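MAGE domain-containing protein (Xenopus laevis, PDB 7DG2) probably acts as the Nse3 subunit of the Smc5/6 complex, pairing with Nse1 and shaping the Nse4 protein. Local coordinates at residues I75-N80 with A177-S182; V104-I109 with F171-R176. One frame throughout, in Å; residues are numbered along the deposited sequence.

How the contacts relate
Contact 1 (75-80 with 177-182) joins the first half of the MAGE homology domain to the short helix 175-180. Contact 2 (104-109 with 171-176) lies within the second half. Along the chain it is nested inside the loop closed by contact 1. Their centres are about 13 Å apart, and helix 175-180 serves both. The contacts also touch directly. Ile77 CG2 packs 3.3 Å from Arg176 NH2. Within helix 175-180, Arg176 NH1 of contact 2 pairs with Glu180 OE2 of contact 1. Phe178 CE2 lies 3.5 Å from Trp173 CB, and Ala177 CB meets Leu106 CD2 at 4.0 Å. Residues of both contacts pack against the Nse4 chain.

Contact 1: residues I75-N80 with A177-S182; sequences IYILTN and AFKETS
Ile77 places CG1 between its own backbone N and carbonyl carbon (chi1 66°) and then runs extended, which carries CD1 obliquely to Lys179 CB, 3.8 Å away. Thr79 uses the same slot for OG1 (chi1 64°). Its methyl CG2 is therefore swung beside the backbone N, where Thr79 CG2 faces Glu180 CG at 4.2 Å. The same methyl lies near Lys179 O. Thr79 OG1 is turned to another partner, Glu67 OE2 on strand 64-70. Of the Lys179 side chain, CB does the touching, and the rest of the chain turns off from strand 75-80.

No direct hydrogen bond spans the two segments. Instead, a water lies within hydrogen-bonding distance of both, 2.7 Å from Glu180 OE2 and 2.7 Å from Leu78 O. Tyr155 OH hydrogen-bonds to Glu180 OE1, and Arg176 NH1 forms a salt bridge with OE2, so both oxygens of this buried carboxylate have polar partners. The Nse4 chain packs on Leu78 and Glu180. The contact sets a strand of the first winged-helix sheet against a short helix from the second half, as in the tandem winged-helix fold of MAGE domains.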
ATOM      1  N   ILE B  75      11.419  10.429 -17.599  1.00 20.54           N
ATOM      2  CA  ILE B  75      11.052   9.796 -16.338  1.00 17.62           C
ATOM      3  C   ILE B  75       9.540   9.588 -16.316  1.00 18.31           C
ATOM      4  O   ILE B  75       8.762  10.444 -16.765  1.00 17.10           O
ATOM      5  CB  ILE B  75      11.545  10.590 -15.108  1.00 25.01           C
ATOM      6  CG1 ILE B  75      10.896  11.965 -15.024  1.00 27.67           C
ATOM      7  CG2 ILE B  75      13.074  10.728 -15.154  1.00 29.37           C
ATOM      8  CD1 ILE B  75      11.117  12.664 -13.682  1.00 33.49           C
ATOM      9  N   TYR B  76       9.133   8.427 -15.818  1.00 14.85           N
ATOM     10  CA  TYR B  76       7.746   7.978 -15.866  1.00 15.17           C
ATOM     11  C   TYR B  76       7.128   7.940 -14.478  1.00 15.62           C
ATOM     12  O   TYR B  76       7.823   7.790 -13.475  1.00 15.39           O
ATOM     13  CB  TYR B  76       7.635   6.572 -16.441  1.00 14.35           C
ATOM     14  CG  TYR B  76       8.182   6.393 -17.841  1.00 15.27           C
ATOM     15  CD1 TYR B  76       7.807   7.238 -18.877  1.00 18.12           C
ATOM     16  CD2 TYR B  76       9.060   5.360 -18.121  1.00 14.35           C
ATOM     17  CE1 TYR B  76       8.314   7.053 -20.166  1.00 18.25           C
ATOM     18  CE2 TYR B  76       9.554   5.158 -19.399  1.00 15.38           C
ATOM     19  CZ  TYR B  76       9.182   6.001 -20.413  1.00 15.98           C
ATOM     20  OH  TYR B  76       9.701   5.800 -21.676  1.00 16.18           O
ATOM     21  N   ILE B  77       5.798   8.040 -14.443  1.00 13.99           N
ATOM     22  CA  ILE B  77       5.005   7.726 -13.260  1.00 12.78           C
ATOM     23  C   ILE B  77       3.850   6.835 -13.705  1.00 13.75           C
ATOM     24  O   ILE B  77       3.611   6.637 -14.897  1.00 14.08           O
ATOM     25  CB  ILE B  77       4.471   8.980 -12.539  1.00 14.04           C
ATOM     26  CG1 ILE B  77       3.463   9.721 -13.420  1.00 16.11           C
ATOM     27  CG2 ILE B  77       5.606   9.906 -12.106  1.00 16.36           C
ATOM     28  CD1 ILE B  77       2.725  10.832 -12.667  1.00 17.93           C
ATOM     29  N   LEU B  78       3.112   6.311 -12.723  1.00 12.03           N
ATOM     30  CA  LEU B  78       1.901   5.543 -12.981  1.00 12.94           C
ATOM     31  C   LEU B  78       0.713   6.336 -12.453  1.00 13.95           C
ATOM     32  O   LEU B  78       0.710   6.732 -11.287  1.00 15.70           O
ATOM     33  CB  LEU B  78       1.967   4.168 -12.292  1.00 13.66           C
ATOM     34  CG  LEU B  78       3.065   3.210 -12.752  1.00 14.20           C
ATOM     35  CD1 LEU B  78       3.054   1.965 -11.866  1.00 15.23           C
ATOM     36  CD2 LEU B  78       2.877   2.832 -14.219  1.00 17.57           C
ATOM     37  N   THR B  79      -0.287   6.579 -13.304  1.00 13.23           N
ATOM     38  CA  THR B  79      -1.514   7.255 -12.885  1.00 15.07           C
ATOM     39  C   THR B  79      -2.703   6.322 -13.087  1.00 15.62           C
ATOM     40  O   THR B  79      -2.610   5.284 -13.749  1.00 15.05           O
ATOM     41  CB  THR B  79      -1.747   8.566 -13.658  1.00 16.72           C
ATOM     42  OG1 THR B  79      -1.951   8.268 -15.040  1.00 16.88           O
ATOM     43  CG2 THR B  79      -0.550   9.506 -13.502  1.00 18.83           C
ATOM     44  N   ASN B  80      -3.840   6.701 -12.505  1.00 14.89           N
ATOM     45  CA  ASN B  80      -4.995   5.815 -12.469  1.00 15.15           C
ATOM     46  C   ASN B  80      -5.918   6.105 -13.647  1.00 17.25           C
ATOM     47  O   ASN B  80      -6.256   7.264 -13.910  1.00 17.39           O
ATOM     48  CB  ASN B  80      -5.746   5.984 -11.149  1.00 14.82           C
ATOM     49  CG  ASN B  80      -6.475   4.732 -10.739  1.00 15.21           C
ATOM     50  OD1 ASN B  80      -7.005   4.004 -11.587  1.00 16.27           O
ATOM     51  ND2 ASN B  80      -6.482   4.451  -9.435  1.00 15.92           N
ATOM     52  N   ALA B 177       2.015  16.561  -9.786  1.00 17.77           N
ATOM     53  CA  ALA B 177       0.726  17.198  -9.530  1.00 19.19           C
ATOM     54  C   ALA B 177      -0.011  17.488 -10.830  1.00 17.21           C
ATOM     55  O   ALA B 177      -1.229  17.290 -10.922  1.00 16.98           O
ATOM     56  CB  ALA B 177       0.914  18.492  -8.732  1.00 18.96           C
ATOM     57  N   PHE B 178       0.703  17.965 -11.849  1.00 18.01           N
ATOM     58  CA  PHE B 178       0.014  18.271 -13.098  1.00 18.31           C
ATOM     59  C   PHE B 178      -0.516  17.028 -13.791  1.00 20.28           C
ATOM     60  O   PHE B 178      -1.457  17.142 -14.585  1.00 20.75           O
ATOM     61  CB  PHE B 178       0.934  19.037 -14.049  1.00 17.97           C
ATOM     62  CG  PHE B 178       1.063  20.490 -13.705  1.00 20.90           C
ATOM     63  CD1 PHE B 178      -0.008  21.351 -13.902  1.00 25.71           C
ATOM     64  CD2 PHE B 178       2.238  20.989 -13.174  1.00 23.37           C
ATOM     65  CE1 PHE B 178       0.096  22.695 -13.578  1.00 26.83           C
ATOM     66  CE2 PHE B 178       2.349  22.324 -12.853  1.00 27.79           C
ATOM     67  CZ  PHE B 178       1.276  23.180 -13.053  1.00 26.84           C
ATOM     68  N   LYS B 179       0.054  15.848 -13.508  1.00 18.97           N
ATOM     69  CA  LYS B 179      -0.431  14.610 -14.111  1.00 19.79           C
ATOM     70  C   LYS B 179      -1.481  13.904 -13.264  1.00 19.78           C
ATOM     71  O   LYS B 179      -2.368  13.245 -13.817  1.00 24.09           O
ATOM     72  CB  LYS B 179       0.735  13.646 -14.366  1.00 20.61           C
ATOM     73  CG  LYS B 179       1.751  14.159 -15.357  1.00 25.07           C
ATOM     74  CD  LYS B 179       1.145  14.388 -16.714  1.00 26.56           C
ATOM     75  CE  LYS B 179       2.185  14.920 -17.693  1.00 30.34           C
ATOM     76  NZ  LYS B 179       1.603  15.095 -19.056  1.00 35.43           N
ATOM     77  N   GLU B 180      -1.425  14.033 -11.940  1.00 17.04           N
ATOM     78  CA  GLU B 180      -2.385  13.337 -11.099  1.00 17.56           C
ATOM     79  C   GLU B 180      -3.621  14.169 -10.793  1.00 20.47           C
ATOM     80  O   GLU B 180      -4.686  13.595 -10.532  1.00 19.52           O
ATOM     81  CB  GLU B 180      -1.727  12.890  -9.791  1.00 18.81           C
ATOM     82  CG  GLU B 180      -0.735  11.730  -9.987  1.00 18.70           C
ATOM     83  CD  GLU B 180      -0.245  11.130  -8.683  1.00 18.45           C
ATOM     84  OE1 GLU B 180      -0.664  11.587  -7.592  1.00 17.50           O
ATOM     85  OE2 GLU B 180       0.554  10.175  -8.753  1.00 21.19           O
ATOM     86  N   THR B 181      -3.527  15.495 -10.832  1.00 17.74           N
ATOM     87  CA  THR B 181      -4.711  16.339 -10.643  1.00 17.49           C
ATOM     88  C   THR B 181      -4.662  17.438 -11.705  1.00 19.39           C
ATOM     89  O   THR B 181      -3.979  17.322 -12.727  1.00 19.29           O
ATOM     90  CB  THR B 181      -4.797  16.832  -9.178  1.00 19.69           C
ATOM     91  OG1 THR B 181      -6.087  17.417  -8.932  1.00 18.84           O
ATOM     92  CG2 THR B 181      -3.702  17.850  -8.834  1.00 19.47           C
ATOM     93  N   SER B 182      -5.434  18.503 -11.507  1.00 17.78           N
ATOM     94  CA  SER B 182      -5.479  19.585 -12.475  1.00 20.04           C
ATOM     95  C   SER B 182      -5.848  20.861 -11.739  1.00 17.71           C
ATOM     96  O   SER B 182      -6.365  20.829 -10.625  1.00 16.33           O
ATOM     97  CB  SER B 182      -6.497  19.315 -13.587  1.00 18.57           C
ATOM     98  OG  SER B 182      -7.829  19.489 -13.112  1.00 20.41           O
TER
HETATM   99  O   HOH W   1      -0.038   7.547  -8.787  1.00 15.13           O

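Contact 2: residues V104-I109 with F171-R176; sequences VILSLI and FRWGQR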
ATOM      1  N   VAL B 104      -4.011  20.908   0.367  1.00 17.29           N
ATOM      2  CA  VAL B 104      -4.099  22.245   0.950  1.00 18.93           C
ATOM      3  C   VAL B 104      -2.965  23.121   0.430  1.00 19.48           C
ATOM      4  O   VAL B 104      -3.167  24.299   0.102  1.00 18.99           O
ATOM      5  CB  VAL B 104      -4.087  22.136   2.485  1.00 20.34           C
ATOM      6  CG1 VAL B 104      -3.894  23.501   3.120  1.00 21.50           C
ATOM      7  CG2 VAL B 104      -5.370  21.492   2.968  1.00 22.64           C
ATOM      8  N   ILE B 105      -1.762  22.552   0.320  1.00 18.32           N
ATOM      9  CA  ILE B 105      -0.613  23.299  -0.194  1.00 18.95           C
ATOM     10  C   ILE B 105      -0.788  23.603  -1.681  1.00 20.47           C
ATOM     11  O   ILE B 105      -0.555  24.732  -2.136  1.00 18.78           O
ATOM     12  CB  ILE B 105       0.690  22.521   0.079  1.00 18.12           C
ATOM     13  CG1 ILE B 105       0.933  22.401   1.583  1.00 19.92           C
ATOM     14  CG2 ILE B 105       1.876  23.185  -0.607  1.00 21.50           C
ATOM     15  CD1 ILE B 105       2.093  21.459   1.925  1.00 20.13           C
ATOM     16  N   LEU B 106      -1.192  22.601  -2.470  1.00 17.25           N
ATOM     17  CA  LEU B 106      -1.442  22.854  -3.889  1.00 17.54           C
ATOM     18  C   LEU B 106      -2.500  23.934  -4.071  1.00 17.96           C
ATOM     19  O   LEU B 106      -2.438  24.725  -5.019  1.00 18.60           O
ATOM     20  CB  LEU B 106      -1.894  21.570  -4.595  1.00 15.84           C
ATOM     21  CG  LEU B 106      -0.864  20.435  -4.721  1.00 16.76           C
ATOM     22  CD1 LEU B 106      -1.532  19.191  -5.306  1.00 15.55           C
ATOM     23  CD2 LEU B 106       0.298  20.851  -5.603  1.00 17.04           C
ATOM     24  N   SER B 107      -3.502  23.943  -3.192  1.00 18.39           N
ATOM     25  CA  SER B 107      -4.574  24.927  -3.277  1.00 20.01           C
ATOM     26  C   SER B 107      -4.030  26.338  -3.116  1.00 20.40           C
ATOM     27  O   SER B 107      -4.337  27.222  -3.921  1.00 22.09           O
ATOM     28  CB  SER B 107      -5.642  24.646  -2.219  1.00 19.11           C
ATOM     29  OG  SER B 107      -6.340  23.435  -2.493  1.00 20.42           O
ATOM     30  N   LEU B 108      -3.214  26.563  -2.083  1.00 21.02           N
ATOM     31  CA  LEU B 108      -2.671  27.901  -1.856  1.00 20.24           C
ATOM     32  C   LEU B 108      -1.839  28.351  -3.047  1.00 23.51           C
ATOM     33  O   LEU B 108      -1.991  29.475  -3.543  1.00 22.87           O
ATOM     34  CB  LEU B 108      -1.842  27.925  -0.569  1.00 21.29           C
ATOM     35  CG  LEU B 108      -1.247  29.308  -0.247  1.00 25.94           C
ATOM     36  CD1 LEU B 108      -2.360  30.299   0.027  1.00 26.16           C
ATOM     37  CD2 LEU B 108      -0.259  29.258   0.927  1.00 21.89           C
ATOM     38  N   ILE B 109      -0.976  27.467  -3.541  1.00 20.69           N
ATOM     39  CA  ILE B 109      -0.110  27.811  -4.662  1.00 21.31           C
ATOM     40  C   ILE B 109      -0.939  28.223  -5.868  1.00 22.31           C
ATOM     41  O   ILE B 109      -0.730  29.287  -6.456  1.00 22.89           O
ATOM     42  CB  ILE B 109       0.814  26.629  -4.997  1.00 17.80           C
ATOM     43  CG1 ILE B 109       1.776  26.340  -3.844  1.00 20.44           C
ATOM     44  CG2 ILE B 109       1.539  26.878  -6.324  1.00 20.94           C
ATOM     45  CD1 ILE B 109       2.542  25.035  -4.035  1.00 19.32           C
ATOM     46  N   PHE B 171       7.452  27.841  -3.572  1.00 27.05           N
ATOM     47  CA  PHE B 171       6.898  26.573  -4.016  1.00 26.48           C
ATOM     48  C   PHE B 171       6.081  26.751  -5.287  1.00 24.42           C
ATOM     49  O   PHE B 171       5.360  27.742  -5.443  1.00 24.15           O
ATOM     50  CB  PHE B 171       5.990  25.976  -2.947  1.00 26.10           C
ATOM     51  CG  PHE B 171       6.702  25.368  -1.782  1.00 29.63           C
ATOM     52  CD1 PHE B 171       7.111  24.043  -1.819  1.00 27.59           C
ATOM     53  CD2 PHE B 171       6.889  26.091  -0.611  1.00 30.19           C
ATOM     54  CE1 PHE B 171       7.712  23.460  -0.719  1.00 30.68           C
ATOM     55  CE2 PHE B 171       7.483  25.513   0.491  1.00 31.13           C
ATOM     56  CZ  PHE B 171       7.905  24.205   0.434  1.00 31.83           C
ATOM     57  N   ARG B 172       6.174  25.767  -6.183  1.00 20.45           N
ATOM     58  CA  ARG B 172       5.268  25.634  -7.316  1.00 19.95           C
ATOM     59  C   ARG B 172       4.756  24.198  -7.345  1.00 19.43           C
ATOM     60  O   ARG B 172       5.293  23.321  -6.664  1.00 19.48           O
ATOM     61  CB  ARG B 172       5.967  25.965  -8.646  1.00 26.84           C
ATOM     62  CG  ARG B 172       6.703  27.300  -8.668  1.00 28.21           C
ATOM     63  CD  ARG B 172       7.279  27.579 -10.056  1.00 29.99           C
ATOM     64  NE  ARG B 172       6.226  27.619 -11.069  1.00 36.91           N
ATOM     65  CZ  ARG B 172       5.546  28.715 -11.395  1.00 38.28           C
ATOM     66  NH1 ARG B 172       5.816  29.862 -10.782  1.00 36.27           N
ATOM     67  NH2 ARG B 172       4.595  28.669 -12.325  1.00 32.03           N
ATOM     68  N   TRP B 173       3.718  23.955  -8.146  1.00 22.02           N
ATOM     69  CA  TRP B 173       3.328  22.576  -8.427  1.00 20.73           C
ATOM     70  C   TRP B 173       4.458  21.841  -9.135  1.00 22.63           C
ATOM     71  O   TRP B 173       5.109  22.390 -10.032  1.00 22.72           O
ATOM     72  CB  TRP B 173       2.094  22.517  -9.328  1.00 19.12           C
ATOM     73  CG  TRP B 173       0.784  22.867  -8.710  1.00 18.65           C
ATOM     74  CD1 TRP B 173       0.558  23.651  -7.621  1.00 17.85           C
ATOM     75  CD2 TRP B 173      -0.501  22.450  -9.187  1.00 18.25           C
ATOM     76  NE1 TRP B 173      -0.802  23.745  -7.382  1.00 16.80           N
ATOM     77  CE2 TRP B 173      -1.469  23.011  -8.330  1.00 19.62           C
ATOM     78  CE3 TRP B 173      -0.924  21.646 -10.254  1.00 19.72           C
ATOM     79  CZ2 TRP B 173      -2.839  22.792  -8.501  1.00 18.88           C
ATOM     80  CZ3 TRP B 173      -2.293  21.429 -10.424  1.00 20.96           C
ATOM     81  CH2 TRP B 173      -3.231  22.006  -9.554  1.00 17.18           C
ATOM     82  N   GLY B 174       4.665  20.566  -8.748  1.00 21.24           N
ATOM     83  CA  GLY B 174       5.567  19.691  -9.466  1.00 21.00           C
ATOM     84  C   GLY B 174       4.889  18.932 -10.609  1.00 21.81           C
ATOM     85  O   GLY B 174       3.668  18.936 -10.751  1.00 19.72           O
ATOM     86  N   GLN B 175       5.727  18.260 -11.407  1.00 21.25           N
ATOM     87  CA  GLN B 175       5.249  17.542 -12.581  1.00 25.12           C
ATOM     88  C   GLN B 175       4.240  16.458 -12.216  1.00 22.79           C
ATOM     89  O   GLN B 175       3.297  16.200 -12.976  1.00 22.82           O
ATOM     90  CB  GLN B 175       6.442  16.932 -13.324  1.00 28.06           C
ATOM     91  CG  GLN B 175       7.404  17.958 -13.963  1.00 35.88           C
ATOM     92  CD  GLN B 175       8.817  17.398 -14.169  1.00 34.27           C
ATOM     93  OE1 GLN B 175       9.293  16.567 -13.385  1.00 37.38           O
ATOM     94  NE2 GLN B 175       9.492  17.856 -15.227  1.00 36.63           N
ATOM     95  N   ARG B 176       4.413  15.807 -11.064  1.00 20.07           N
ATOM     96  CA  ARG B 176       3.446  14.772 -10.693  1.00 17.11           C
ATOM     97  C   ARG B 176       2.070  15.368 -10.402  1.00 17.69           C
ATOM     98  O   ARG B 176       1.049  14.760 -10.742  1.00 20.07           O
ATOM     99  CB  ARG B 176       3.954  13.962  -9.501  1.00 16.55           C
ATOM    100  CG  ARG B 176       2.967  12.865  -9.091  1.00 16.23           C
ATOM    101  CD  ARG B 176       3.444  12.078  -7.880  1.00 15.75           C
ATOM    102  NE  ARG B 176       4.562  11.183  -8.148  1.00 16.28           N
ATOM    103  CZ  ARG B 176       4.460   9.961  -8.668  1.00 16.91           C
ATOM    104  NH1 ARG B 176       3.278   9.468  -9.007  1.00 14.68           N
ATOM    105  NH2 ARG B 176       5.557   9.231  -8.845  1.00 16.66           N
TER
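Trp173 lies against Leu106 and Ile109 where strand 169-173 crosses helix 94-111, within what is probably the second winged-helix unit of the MAGE fold. The short segments of helix and strand run roughly perpendicular, their axes approaching to 8.3 Å. Leu106 and Ile109 are the bumps on the helix, one turn apart in register with Trp173 and Arg172.

Leu106 reaches over one face of the indole, its side chain crossing that of Trp173 at about a right angle. Leu106 CD2 sits 3.5 Å from the centroid of the five-membered ring of Trp173. That line is only 15° off the ring normal, a CH-pi contact.

Ile109 fills the hollow between Trp173 and Phe171 with two branches. With CG1 beside the backbone N (chi1 -65°), Ile109 CG2 stands anti to that N and meets Trp173 CD1 obliquely at 3.6 Å. The other branch carries Ile109 CD1 to Phe171 CB, 3.7 Å away. Only the root of Phe171 takes part here, because the ring turns off to pack on Ile121 and meet Tyr158. Arg172 adds little beyond its backbone, with CA 4.1 Å from Ile109 CG2.

Leu156 of strand 156-160 packs on both Leu106 and Ile109. Phe62 of the Nse4 chain also packs on Leu106, and Val186 of helix 183-193 touches Trp173.

Replacing Trp173 by alanine would probably open a gap beside Leu106 CD2 and Ile109 CG2 and leave the carbonyl of Leu106 without its indole donor. That bond joins the edge of the indole to the helix backbone: Trp173 NE1 donates to Leu106 O at 3.0 Å, nearly straight at 161°, with the oxygen close to the ring plane.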